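Local coordinates for protein mevalonate kinase, putative (Leishmania major, PDB 2HFS) that probably catalyses the ATP-dependent phosphorylation of (R)-mevalonate to (R)-5-phosphomevalonate, an early step of isoprenoid and sterol biosynthesis, at residues L58-Q63 with Q73-Q78; K210-Q213 with Q218-R221; C263-S268 with C313-F318. All coordinates share one frame; numbering follows the deposited sequence.

Overall arrangement
The contacts share no helix or strand, and none touches another; contacts 1 and 2 lie farthest apart, about 40 Å between centres. All are partly buried, each with one buried residue among those that touch, but the centre of contact 2 lies farthest out, about 27 Å from that of the chain against 19 and 20 Å for contacts 1 and 3. Contact 1 joins strand to helix within a beta-alpha-beta unit through a valine laid on a guanidinium face, polar groups and bound water. Contact 2 closes a bend between consecutive helices by CH-pi and apolar packing, without a hydrogen bond across. Contact 3 links distant parts of the sequence by one serine-carboxylate hydrogen bond.

Contact 1 of 3, residues L58-Q63 with Q73-Q78; sequences LQVDDQ and QKRDEQ
Asp62 and Gln78 both set CG anti to the backbone N (chi1 -166° and -169°), and the Gln78 chain then runs out extended, which carries its amide to the Asp62 carboxylate. The direct bond there, Gln78 NE2 to Asp62 OD2, is weak at 3.5 Å; water 2 adds a bridge beside it, donating to Asp62 OD2 at 2.6 Å and to Gln78 OE1. Each group has a stronger partner nearby: Asp62 OD2 forms a salt bridge with Arg64, and Gln78 NE2 donates to Asp118. Arg75 bends at chi2 and brings its guanidinium against Val60, whose CB lies over one face while CG2 comes within 3.6 Å of Arg75 NH1. From that position Arg75 NH1 donates to Gln78 OE1 at 2.9 Å, tilted from the carbonyl plane. In the guanidinium plane, water 1 takes a bond from Arg75 NH2 and gives one to Leu58 O, 2.9 Å away. The buried Gln78 amide is thus gripped through both its oxygen and its nitrogen. Strand 58-62 and helix 70-88 are the first two elements of a beta-alpha-beta unit completed by strand 97-103, which pairs in parallel with strand 58-62 and offers Ile102 to both Val60 and Gln78.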
ATOM      1  N   LEU A  58      23.655   9.542  -7.113  1.00 14.16           N
ATOM      2  CA  LEU A  58      22.859   9.343  -5.908  1.00 13.57           C
ATOM      3  C   LEU A  58      23.394   8.139  -5.145  1.00 14.27           C
ATOM      4  O   LEU A  58      23.332   6.999  -5.621  1.00 13.01           O
ATOM      5  CB  LEU A  58      21.375   9.138  -6.282  1.00 14.07           C
ATOM      6  CG  LEU A  58      20.351   8.930  -5.163  1.00 13.70           C
ATOM      7  CD1 LEU A  58      20.217  10.214  -4.338  1.00 10.89           C
ATOM      8  CD2 LEU A  58      19.000   8.486  -5.730  1.00 13.71           C
ATOM      9  N   GLN A  59      23.909   8.395  -3.951  1.00 12.09           N
ATOM     10  CA  GLN A  59      24.424   7.318  -3.104  1.00 12.09           C
ATOM     11  C   GLN A  59      23.322   6.854  -2.156  1.00 12.40           C
ATOM     12  O   GLN A  59      22.846   7.649  -1.356  1.00 12.25           O
ATOM     13  CB  GLN A  59      25.621   7.799  -2.285  1.00 13.32           C
ATOM     14  CG  GLN A  59      26.757   8.441  -3.094  1.00 16.94           C
ATOM     15  CD  GLN A  59      27.172   7.631  -4.316  1.00 19.67           C
ATOM     16  OE1 GLN A  59      27.369   6.412  -4.228  1.00 21.07           O
ATOM     17  NE2 GLN A  59      27.300   8.304  -5.458  1.00 19.43           N
ATOM     18  N   VAL A  60      22.918   5.590  -2.249  1.00 11.70           N
ATOM     19  CA  VAL A  60      21.778   5.116  -1.450  1.00 11.12           C
ATOM     20  C   VAL A  60      22.217   4.306  -0.260  1.00 11.01           C
ATOM     21  O   VAL A  60      22.930   3.291  -0.396  1.00 10.29           O
ATOM     22  CB  VAL A  60      20.743   4.291  -2.259  1.00 12.18           C
ATOM     23  CG1 VAL A  60      19.588   3.793  -1.349  1.00 11.03           C
ATOM     24  CG2 VAL A  60      20.174   5.093  -3.402  1.00 11.83           C
ATOM     25  N   ASP A  61      21.747   4.748   0.901  1.00  9.42           N
ATOM     26  CA  ASP A  61      21.998   4.078   2.171  1.00 10.94           C
ATOM     27  C   ASP A  61      20.637   3.636   2.695  1.00 10.32           C
ATOM     28  O   ASP A  61      19.954   4.360   3.422  1.00  9.64           O
ATOM     29  CB  ASP A  61      22.740   5.028   3.110  1.00 10.50           C
ATOM     30  CG  ASP A  61      23.055   4.418   4.465  1.00 14.26           C
ATOM     31  OD1 ASP A  61      22.995   3.162   4.655  1.00 10.94           O
ATOM     32  OD2 ASP A  61      23.407   5.171   5.410  1.00 13.80           O
ATOM     33  N   ASP A  62      20.239   2.443   2.252  1.00 10.05           N
ATOM     34  CA  ASP A  62      18.899   1.918   2.462  1.00  9.34           C
ATOM     35  C   ASP A  62      18.870   1.106   3.746  1.00 10.69           C
ATOM     36  O   ASP A  62      19.368  -0.048   3.806  1.00  9.82           O
ATOM     37  CB  ASP A  62      18.479   1.058   1.252  1.00 11.18           C
ATOM     38  CG  ASP A  62      16.987   0.756   1.225  1.00  9.71           C
ATOM     39  OD1 ASP A  62      16.325   0.859   2.287  1.00  9.72           O
ATOM     40  OD2 ASP A  62      16.410   0.389   0.175  1.00  5.69           O
ATOM     41  N   GLN A  63      18.284   1.709   4.779  1.00  8.87           N
ATOM     42  CA  GLN A  63      18.210   1.079   6.093  1.00  9.12           C
ATOM     43  C   GLN A  63      16.803   0.736   6.579  1.00  8.66           C
ATOM     44  O   GLN A  63      16.591   0.465   7.754  1.00  7.53           O
ATOM     45  CB  GLN A  63      18.943   1.926   7.128  1.00 11.10           C
ATOM     46  CG  GLN A  63      20.333   2.313   6.702  1.00 11.45           C
ATOM     47  CD  GLN A  63      21.317   2.353   7.839  1.00 11.32           C
ATOM     48  OE1 GLN A  63      20.935   2.356   9.019  1.00 11.71           O
ATOM     49  NE2 GLN A  63      22.611   2.384   7.487  1.00 12.10           N
ATOM     50  N   GLN A  73      16.556  -7.647  -3.902  0.50 14.00           N
ATOM     51  CA  GLN A  73      15.755  -8.069  -5.042  0.50 14.37           C
ATOM     52  C   GLN A  73      15.047  -6.911  -5.791  0.50 14.74           C
ATOM     53  O   GLN A  73      14.681  -7.062  -6.963  0.50 14.62           O
ATOM     54  CB  GLN A  73      14.780  -9.164  -4.582  0.50 15.15           C
ATOM     55  CG  GLN A  73      15.325 -10.624  -4.594  0.50 13.40           C
ATOM     56  CD  GLN A  73      16.780 -10.813  -4.117  0.50 16.87           C
ATOM     57  OE1 GLN A  73      17.732 -10.599  -4.884  0.50 16.36           O
ATOM     58  NE2 GLN A  73      16.945 -11.277  -2.881  0.50 10.75           N
ATOM     59  N   LYS A  74      14.882  -5.765  -5.120  1.00 14.96           N
ATOM     60  CA  LYS A  74      14.232  -4.581  -5.699  1.00 14.36           C
ATOM     61  C   LYS A  74      15.186  -3.467  -6.135  1.00 13.71           C
ATOM     62  O   LYS A  74      14.765  -2.492  -6.754  1.00 14.47           O
ATOM     63  CB  LYS A  74      13.226  -4.007  -4.708  1.00 15.25           C
ATOM     64  CG  LYS A  74      12.036  -4.917  -4.441  1.00 19.29           C
ATOM     65  CD  LYS A  74      11.180  -5.051  -5.678  1.00 21.95           C
ATOM     66  CE  LYS A  74       9.938  -5.862  -5.398  1.00 25.55           C
ATOM     67  NZ  LYS A  74       8.887  -5.031  -4.749  1.00 30.77           N
ATOM     68  N   ARG A  75      16.464  -3.626  -5.828  1.00 13.21           N
ATOM     69  CA  ARG A  75      17.458  -2.571  -6.057  1.00 12.99           C
ATOM     70  C   ARG A  75      17.500  -2.048  -7.501  1.00 14.09           C
ATOM     71  O   ARG A  75      17.550  -0.827  -7.718  1.00 13.16           O
ATOM     72  CB  ARG A  75      18.838  -3.025  -5.554  1.00 12.23           C
ATOM     73  CG  ARG A  75      19.957  -1.977  -5.591  1.00 15.94           C
ATOM     74  CD  ARG A  75      19.637  -0.612  -4.989  1.00 15.82           C
ATOM     75  NE  ARG A  75      20.723   0.314  -5.299  1.00 15.60           N
ATOM     76  CZ  ARG A  75      20.584   1.612  -5.531  1.00 15.04           C
ATOM     77  NH1 ARG A  75      19.397   2.208  -5.457  1.00 12.80           N
ATOM     78  NH2 ARG A  75      21.645   2.320  -5.843  1.00 15.44           N
ATOM     79  N   ASP A  76      17.484  -2.947  -8.485  1.00 14.12           N
ATOM     80  CA  ASP A  76      17.563  -2.523  -9.884  1.00 15.20           C
ATOM     81  C   ASP A  76      16.354  -1.659 -10.246  1.00 13.72           C
ATOM     82  O   ASP A  76      16.521  -0.616 -10.881  1.00 13.56           O
ATOM     83  CB  ASP A  76      17.721  -3.710 -10.833  1.00 17.53           C
ATOM     84  CG  ASP A  76      19.103  -4.374 -10.727  1.00 20.41           C
ATOM     85  OD1 ASP A  76      20.036  -3.764 -10.141  1.00 26.68           O
ATOM     86  OD2 ASP A  76      19.355  -5.498 -11.216  1.00 24.25           O
ATOM     87  N   GLU A  77      15.160  -2.074  -9.804  1.00 13.08           N
ATOM     88  CA  GLU A  77      13.925  -1.293  -9.997  1.00 12.95           C
ATOM     89  C   GLU A  77      13.987   0.039  -9.275  1.00 13.25           C
ATOM     90  O   GLU A  77      13.554   1.072  -9.812  1.00  9.42           O
ATOM     91  CB  GLU A  77      12.694  -2.070  -9.510  1.00 13.65           C
ATOM     92  CG  GLU A  77      12.357  -3.325 -10.295  1.00 15.14           C
ATOM     93  CD  GLU A  77      11.533  -4.305  -9.465  1.00 21.30           C
ATOM     94  OE1 GLU A  77      10.318  -4.060  -9.237  1.00 22.36           O
ATOM     95  OE2 GLU A  77      12.106  -5.322  -9.031  1.00 20.78           O
ATOM     96  N   GLN A  78      14.500   0.011  -8.043  1.00 11.31           N
ATOM     97  CA  GLN A  78      14.707   1.240  -7.292  1.00 11.92           C
ATOM     98  C   GLN A  78      15.583   2.252  -8.024  1.00 11.31           C
ATOM     99  O   GLN A  78      15.267   3.442  -8.030  1.00 12.08           O
ATOM    100  CB  GLN A  78      15.295   0.970  -5.921  1.00 11.10           C
ATOM    101  CG  GLN A  78      15.272   2.189  -5.051  1.00 10.43           C
ATOM    102  CD  GLN A  78      15.939   1.935  -3.745  1.00 11.26           C
ATOM    103  OE1 GLN A  78      17.125   1.620  -3.720  1.00  8.28           O
ATOM    104  NE2 GLN A  78      15.180   2.050  -2.644  1.00 12.77           N
TER
HETATM  105  O   HOH W   1      21.562   5.031  -6.776  1.00 14.99           O
HETATM  106  O   HOH W   2      17.862  -0.189  -1.849  1.00 10.85           O

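Contact 2 of 3, residues K210-Q213 with Q218-R221; sequences KMKQ and QFKR
A tight corner between two consecutive helices, 201-214 and 216-239, is closed here by Lys212 and Phe219, whose CA atoms stand 5.4 Å apart. The aliphatic part of Lys212 lies across one face of the Phe219 ring. Its CG makes a CH-pi contact, 3.9 Å from the ring centroid and 28° off the ring normal, and lies 3.6 Å from Phe219 CD1. On one side of this point Lys212 CB sits above the rim, 3.8 Å from Phe219 CG; on the other, Lys212 CD runs over Phe219 CD1 and CE1. The lysine chain is extended throughout, with CG anti to the backbone N (chi1 -168°), which lays CB, CG and CD over the ring and takes CE out past its rim. In this GHMP kinase the two helices follow strand 188-194 of the four-stranded antiparallel sheet. His32, from the N-terminal part of the chain, meets both residues: its ND1 is hydrogen-bonded to Lys212 NZ, and its ring meets that of Phe219 with the planes at about 50°. Met211, present as selenomethionine, approaches the same phenyl group at its edge, near the ring plane, with SE 4.3 Å from Phe219 CD2. Beyond the selenium, Met211 CE crosses to the Gln218 amide and stops 4.0 Å from NE2.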
ATOM      1  N   LYS A 210      -9.893 -13.532 -17.841  1.00 10.23           N
ATOM      2  CA  LYS A 210     -10.213 -14.777 -18.509  1.00 11.85           C
ATOM      3  C   LYS A 210     -11.441 -15.461 -17.880  1.00 14.02           C
ATOM      4  O   LYS A 210     -12.338 -15.921 -18.593  1.00 13.60           O
ATOM      5  CB  LYS A 210      -8.991 -15.700 -18.497  1.00 11.43           C
HETATM    6  N   MSE A 211     -11.498 -15.513 -16.551  1.00 15.37           N
HETATM    7  CA  MSE A 211     -12.660 -16.125 -15.909  1.00 18.31           C
HETATM    8  C   MSE A 211     -13.943 -15.376 -16.275  1.00 16.20           C
HETATM    9  O   MSE A 211     -14.997 -15.982 -16.480  1.00 17.23           O
HETATM   10  CB  MSE A 211     -12.493 -16.169 -14.393  1.00 18.19           C
HETATM   11  CG  MSE A 211     -13.696 -16.803 -13.710  1.00 21.90           C
HETATM   12 SE   MSE A 211     -13.853 -16.107 -11.922  1.00 30.01          SE
HETATM   13  CE  MSE A 211     -15.504 -17.109 -11.329  1.00 24.30           C
ATOM     14  N   LYS A 212     -13.853 -14.057 -16.345  1.00 16.35           N
ATOM     15  CA  LYS A 212     -14.975 -13.235 -16.780  1.00 15.27           C
ATOM     16  C   LYS A 212     -15.392 -13.599 -18.214  1.00 15.89           C
ATOM     17  O   LYS A 212     -16.573 -13.841 -18.465  1.00 14.58           O
ATOM     18  CB  LYS A 212     -14.636 -11.753 -16.673  1.00 14.78           C
ATOM     19  CG  LYS A 212     -15.833 -10.850 -16.827  1.00 13.94           C
ATOM     20  CD  LYS A 212     -15.422  -9.394 -16.687  1.00 13.90           C
ATOM     21  CE  LYS A 212     -16.644  -8.505 -16.732  1.00 16.52           C
ATOM     22  NZ  LYS A 212     -16.335  -7.039 -16.615  1.00 17.44           N
ATOM     23  N   GLN A 213     -14.420 -13.671 -19.131  1.00 16.54           N
ATOM     24  CA  GLN A 213     -14.652 -14.145 -20.520  1.00 16.96           C
ATOM     25  C   GLN A 213     -15.233 -15.552 -20.605  1.00 17.42           C
ATOM     26  O   GLN A 213     -15.961 -15.873 -21.547  1.00 19.28           O
ATOM     27  CB  GLN A 213     -13.355 -14.129 -21.331  1.00 16.93           C
ATOM     28  CG  GLN A 213     -12.850 -12.768 -21.746  1.00 17.78           C
ATOM     29  CD  GLN A 213     -11.693 -12.887 -22.723  1.00 19.73           C
ATOM     30  OE1 GLN A 213     -10.653 -13.451 -22.390  1.00 17.25           O
ATOM     31  NE2 GLN A 213     -11.875 -12.367 -23.925  1.00 17.37           N
ATOM     32  N   GLN A 218     -21.632 -15.637 -14.330  1.00 17.31           N
ATOM     33  CA  GLN A 218     -21.207 -15.908 -12.953  1.00 17.88           C
ATOM     34  C   GLN A 218     -20.397 -14.741 -12.423  1.00 16.32           C
ATOM     35  O   GLN A 218     -20.653 -14.263 -11.308  1.00 14.86           O
ATOM     36  CB  GLN A 218     -20.429 -17.222 -12.788  1.00 17.66           C
ATOM     37  CG  GLN A 218     -20.332 -17.624 -11.290  1.00 21.98           C
ATOM     38  CD  GLN A 218     -19.577 -18.932 -10.997  1.00 22.68           C
ATOM     39  OE1 GLN A 218     -19.738 -19.930 -11.699  1.00 27.34           O
ATOM     40  NE2 GLN A 218     -18.786 -18.925  -9.928  1.00 26.05           N
ATOM     41  N   PHE A 219     -19.443 -14.267 -13.228  1.00 15.29           N
ATOM     42  CA  PHE A 219     -18.617 -13.136 -12.835  1.00 14.00           C
ATOM     43  C   PHE A 219     -19.470 -11.903 -12.493  1.00 14.07           C
ATOM     44  O   PHE A 219     -19.305 -11.311 -11.431  1.00 14.03           O
ATOM     45  CB  PHE A 219     -17.536 -12.810 -13.863  1.00 14.83           C
ATOM     46  CG  PHE A 219     -16.563 -11.776 -13.382  1.00 15.59           C
ATOM     47  CD1 PHE A 219     -16.880 -10.422 -13.437  1.00 17.84           C
ATOM     48  CD2 PHE A 219     -15.339 -12.155 -12.831  1.00 18.92           C
ATOM     49  CE1 PHE A 219     -15.983  -9.463 -12.962  1.00 18.44           C
ATOM     50  CE2 PHE A 219     -14.446 -11.200 -12.358  1.00 16.92           C
ATOM     51  CZ  PHE A 219     -14.771  -9.860 -12.430  1.00 17.82           C
ATOM     52  N   LYS A 220     -20.399 -11.550 -13.374  1.00 13.17           N
ATOM     53  CA  LYS A 220     -21.298 -10.435 -13.126  1.00 15.47           C
ATOM     54  C   LYS A 220     -22.034 -10.626 -11.810  1.00 14.30           C
ATOM     55  O   LYS A 220     -22.265  -9.663 -11.080  1.00 14.64           O
ATOM     56  CB  LYS A 220     -22.294 -10.259 -14.284  1.00 14.63           C
ATOM     57  CG  LYS A 220     -23.316  -9.146 -14.072  1.00 17.54           C
ATOM     58  CD  LYS A 220     -22.684  -7.767 -13.876  1.00 22.42           C
ATOM     59  CE  LYS A 220     -23.764  -6.679 -13.887  1.00 24.25           C
ATOM     60  NZ  LYS A 220     -23.244  -5.382 -13.384  1.00 25.19           N
ATOM     61  N   ARG A 221     -22.399 -11.869 -11.491  1.00 14.32           N
ATOM     62  CA  ARG A 221     -23.022 -12.110 -10.183  1.00 16.26           C
ATOM     63  C   ARG A 221     -22.071 -11.741  -9.026  1.00 13.89           C
ATOM     64  O   ARG A 221     -22.461 -11.011  -8.123  1.00 14.89           O
ATOM     65  CB  ARG A 221     -23.532 -13.545 -10.040  1.00 16.70           C
ATOM     66  CG  ARG A 221     -24.296 -13.755  -8.749  1.00 19.60           C
ATOM     67  CD  ARG A 221     -24.797 -15.178  -8.498  1.00 22.64           C
ATOM     68  NE  ARG A 221     -23.747 -16.119  -8.110  1.00 29.78           N
ATOM     69  CZ  ARG A 221     -23.383 -17.181  -8.834  1.00 33.16           C
ATOM     70  NH1 ARG A 221     -22.425 -17.993  -8.395  1.00 31.95           N
ATOM     71  NH2 ARG A 221     -23.978 -17.436  -9.997  1.00 31.20           N
TER

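Contact 3 of 3, residues C263-S268 with C313-F318; sequences CRELES and CPEAKF
Ser268 reaches Glu315 from above the carboxylate: its hydroxyl OG donates to Glu315 OE1 across 2.6 Å, from a direction 64° out of the carboxylate plane. Ser268 CB follows, 3.5 Å from the same oxygen. Glu315 turns at chi2 (79°), folding its carboxylate back toward the serine, while its CB rests 3.9 Å from Glu265 O. Where the two glutamates meet, they do so through their methylenes, CG to CG at 4.1 Å, with their chains crossing at about a right angle and the carboxylate planes 58° apart. Their OE2 atoms remain 6.8 Å from each other, and Arg264 NH2 forms a salt bridge with Glu265 OE2, its hydrogen bond weak in angle, which may partly offset the like charges. The contact joins the first turn of helix 264-275 to a type I beta turn, Cys313 to Ala316, in the loop between helix 299-312 and strand 318-324, an outermost strand of the four-stranded antiparallel sheet. Cys263 is the N-cap of helix 264-275, its SG accepting a bond from Leu266 N. Cys313 points its own sulfur back at the helix, where SG lies 3.4 Å from Ser268 OG; the Cys313 side chain also touches Ile269 and Thr272.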
ATOM      1  N   CYS A 263      -5.344 -18.448  -1.532  1.00 13.99           N
ATOM      2  CA  CYS A 263      -4.469 -19.614  -1.509  1.00 13.77           C
ATOM      3  C   CYS A 263      -4.436 -20.240  -0.090  1.00 14.36           C
ATOM      4  O   CYS A 263      -4.873 -19.616   0.875  1.00 13.77           O
ATOM      5  CB  CYS A 263      -3.066 -19.227  -1.990  1.00 13.50           C
ATOM      6  SG  CYS A 263      -2.128 -18.215  -0.826  1.00 16.21           S
ATOM      7  N   ARG A 264      -3.908 -21.455   0.031  1.00 13.40           N
ATOM      8  CA  ARG A 264      -3.829 -22.174   1.314  1.00 15.83           C
ATOM      9  C   ARG A 264      -3.250 -21.317   2.454  1.00 14.23           C
ATOM     10  O   ARG A 264      -3.773 -21.314   3.579  1.00 14.13           O
ATOM     11  CB  ARG A 264      -2.985 -23.449   1.140  1.00 15.32           C
ATOM     12  CG  ARG A 264      -2.714 -24.236   2.406  1.00 18.89           C
ATOM     13  CD  ARG A 264      -1.592 -25.296   2.251  1.00 22.04           C
ATOM     14  NE  ARG A 264      -0.261 -24.682   2.184  1.00 30.02           N
ATOM     15  CZ  ARG A 264       0.833 -25.260   1.680  1.00 33.52           C
ATOM     16  NH1 ARG A 264       0.791 -26.487   1.165  1.00 35.69           N
ATOM     17  NH2 ARG A 264       1.981 -24.593   1.676  1.00 36.33           N
ATOM     18  N   GLU A 265      -2.165 -20.611   2.151  1.00 14.14           N
ATOM     19  CA  GLU A 265      -1.461 -19.796   3.140  1.00 13.59           C
ATOM     20  C   GLU A 265      -2.332 -18.628   3.605  1.00 13.72           C
ATOM     21  O   GLU A 265      -2.422 -18.344   4.795  1.00 13.12           O
ATOM     22  CB  GLU A 265      -0.123 -19.294   2.591  1.00 14.71           C
ATOM     23  CG  GLU A 265       0.905 -20.392   2.360  1.00 16.50           C
ATOM     24  CD  GLU A 265       0.753 -21.068   1.007  1.00 19.47           C
ATOM     25  OE1 GLU A 265      -0.114 -20.634   0.208  1.00 17.20           O
ATOM     26  OE2 GLU A 265       1.520 -22.017   0.728  1.00 21.10           O
ATOM     27  N   LEU A 266      -2.981 -17.968   2.662  1.00 10.96           N
ATOM     28  CA  LEU A 266      -3.909 -16.906   3.010  1.00  9.11           C
ATOM     29  C   LEU A 266      -5.086 -17.430   3.826  1.00  9.99           C
ATOM     30  O   LEU A 266      -5.493 -16.814   4.802  1.00  9.82           O
ATOM     31  CB  LEU A 266      -4.394 -16.174   1.756  1.00  9.71           C
ATOM     32  CG  LEU A 266      -3.357 -15.233   1.125  1.00  6.73           C
ATOM     33  CD1 LEU A 266      -3.856 -14.764  -0.231  1.00  9.82           C
ATOM     34  CD2 LEU A 266      -3.057 -14.052   2.041  1.00 10.37           C
ATOM     35  N   GLU A 267      -5.652 -18.559   3.413  1.00  9.73           N
ATOM     36  CA  GLU A 267      -6.785 -19.124   4.149  1.00 10.09           C
ATOM     37  C   GLU A 267      -6.405 -19.437   5.612  1.00 10.50           C
ATOM     38  O   GLU A 267      -7.156 -19.128   6.542  1.00 10.63           O
ATOM     39  CB  GLU A 267      -7.312 -20.364   3.420  1.00 10.89           C
ATOM     40  CG  GLU A 267      -7.992 -20.024   2.104  1.00 10.68           C
ATOM     41  CD  GLU A 267      -9.131 -19.023   2.271  1.00 13.13           C
ATOM     42  OE1 GLU A 267     -10.037 -19.254   3.122  1.00 10.73           O
ATOM     43  OE2 GLU A 267      -9.122 -18.004   1.546  1.00 11.42           O
ATOM     44  N   SER A 268      -5.224 -20.006   5.810  1.00 10.43           N
ATOM     45  CA  SER A 268      -4.740 -20.353   7.154  1.00 13.11           C
ATOM     46  C   SER A 268      -4.653 -19.118   8.065  1.00 12.82           C
ATOM     47  O   SER A 268      -5.139 -19.116   9.211  1.00 14.44           O
ATOM     48  CB  SER A 268      -3.387 -21.065   7.062  1.00 11.31           C
ATOM     49  OG  SER A 268      -2.836 -21.269   8.347  1.00 16.91           O
ATOM     50  N   CYS A 313      -0.321 -20.399  13.680  1.00 17.52           N
ATOM     51  CA  CYS A 313      -0.352 -20.229  12.248  1.00 15.68           C
ATOM     52  C   CYS A 313       1.050 -20.072  11.682  1.00 15.34           C
ATOM     53  O   CYS A 313       1.555 -18.951  11.588  1.00 12.30           O
ATOM     54  CB  CYS A 313      -1.215 -19.018  11.892  1.00 15.92           C
ATOM     55  SG  CYS A 313      -1.410 -18.799  10.123  1.00 17.43           S
ATOM     56  N   PRO A 314       1.668 -21.186  11.282  1.00 16.18           N
ATOM     57  CA  PRO A 314       3.019 -21.159  10.722  1.00 17.98           C
ATOM     58  C   PRO A 314       3.065 -20.404   9.411  1.00 15.57           C
ATOM     59  O   PRO A 314       4.138 -19.956   8.991  1.00 18.65           O
ATOM     60  CB  PRO A 314       3.322 -22.638  10.454  1.00 17.55           C
ATOM     61  CG  PRO A 314       2.394 -23.386  11.325  1.00 18.40           C
ATOM     62  CD  PRO A 314       1.130 -22.561  11.337  1.00 18.13           C
ATOM     63  N   GLU A 315       1.908 -20.275   8.770  1.00 15.01           N
ATOM     64  CA  GLU A 315       1.798 -19.615   7.472  1.00 14.09           C
ATOM     65  C   GLU A 315       1.907 -18.096   7.642  1.00 14.25           C
ATOM     66  O   GLU A 315       2.130 -17.385   6.672  1.00 11.45           O
ATOM     67  CB  GLU A 315       0.479 -20.009   6.762  1.00 14.36           C
ATOM     68  CG  GLU A 315       0.418 -21.456   6.265  1.00 16.13           C
ATOM     69  CD  GLU A 315       0.098 -22.471   7.374  1.00 18.09           C
ATOM     70  OE1 GLU A 315      -0.314 -22.052   8.467  1.00 16.72           O
ATOM     71  OE2 GLU A 315       0.251 -23.689   7.145  1.00 18.12           O
ATOM     72  N   ALA A 316       1.766 -17.607   8.882  1.00 13.65           N
ATOM     73  CA  ALA A 316       1.959 -16.182   9.156  1.00 14.02           C
ATOM     74  C   ALA A 316       3.444 -15.823   9.349  1.00 14.70           C
ATOM     75  O   ALA A 316       3.917 -15.605  10.477  1.00 12.61           O
ATOM     76  CB  ALA A 316       1.093 -15.720  10.320  1.00 10.62           C
ATOM     77  N   LYS A 317       4.149 -15.739   8.219  1.00 14.66           N
ATOM     78  CA  LYS A 317       5.612 -15.566   8.165  1.00 17.18           C
ATOM     79  C   LYS A 317       6.098 -14.250   8.819  1.00 17.28           C
ATOM     80  O   LYS A 317       7.125 -14.214   9.496  1.00 17.67           O
ATOM     81  CB  LYS A 317       6.085 -15.669   6.704  1.00 17.60           C
ATOM     82  CG  LYS A 317       7.470 -16.320   6.540  1.00 20.12           C
ATOM     83  CD  LYS A 317       7.863 -16.521   5.068  1.00 22.79           C
ATOM     84  CE  LYS A 317       9.035 -17.520   4.912  1.00 26.07           C
ATOM     85  NZ  LYS A 317       8.609 -18.967   4.829  1.00 27.85           N
ATOM     86  N   PHE A 318       5.333 -13.189   8.624  1.00 14.00           N
ATOM     87  CA  PHE A 318       5.676 -11.869   9.099  1.00 14.79           C
ATOM     88  C   PHE A 318       4.402 -11.282   9.644  1.00 13.41           C
ATOM     89  O   PHE A 318       3.362 -11.360   8.991  1.00 15.79           O
ATOM     90  CB  PHE A 318       6.203 -11.010   7.947  1.00 14.41           C
ATOM     91  CG  PHE A 318       7.382 -11.621   7.225  1.00 17.05           C
ATOM     92  CD1 PHE A 318       7.232 -12.154   5.953  1.00 18.15           C
ATOM     93  CD2 PHE A 318       8.638 -11.688   7.839  1.00 19.73           C
ATOM     94  CE1 PHE A 318       8.307 -12.724   5.284  1.00 19.04           C
ATOM     95  CE2 PHE A 318       9.723 -12.257   7.173  1.00 19.84           C
ATOM     96  CZ  PHE A 318       9.551 -12.775   5.902  1.00 20.07           C
TER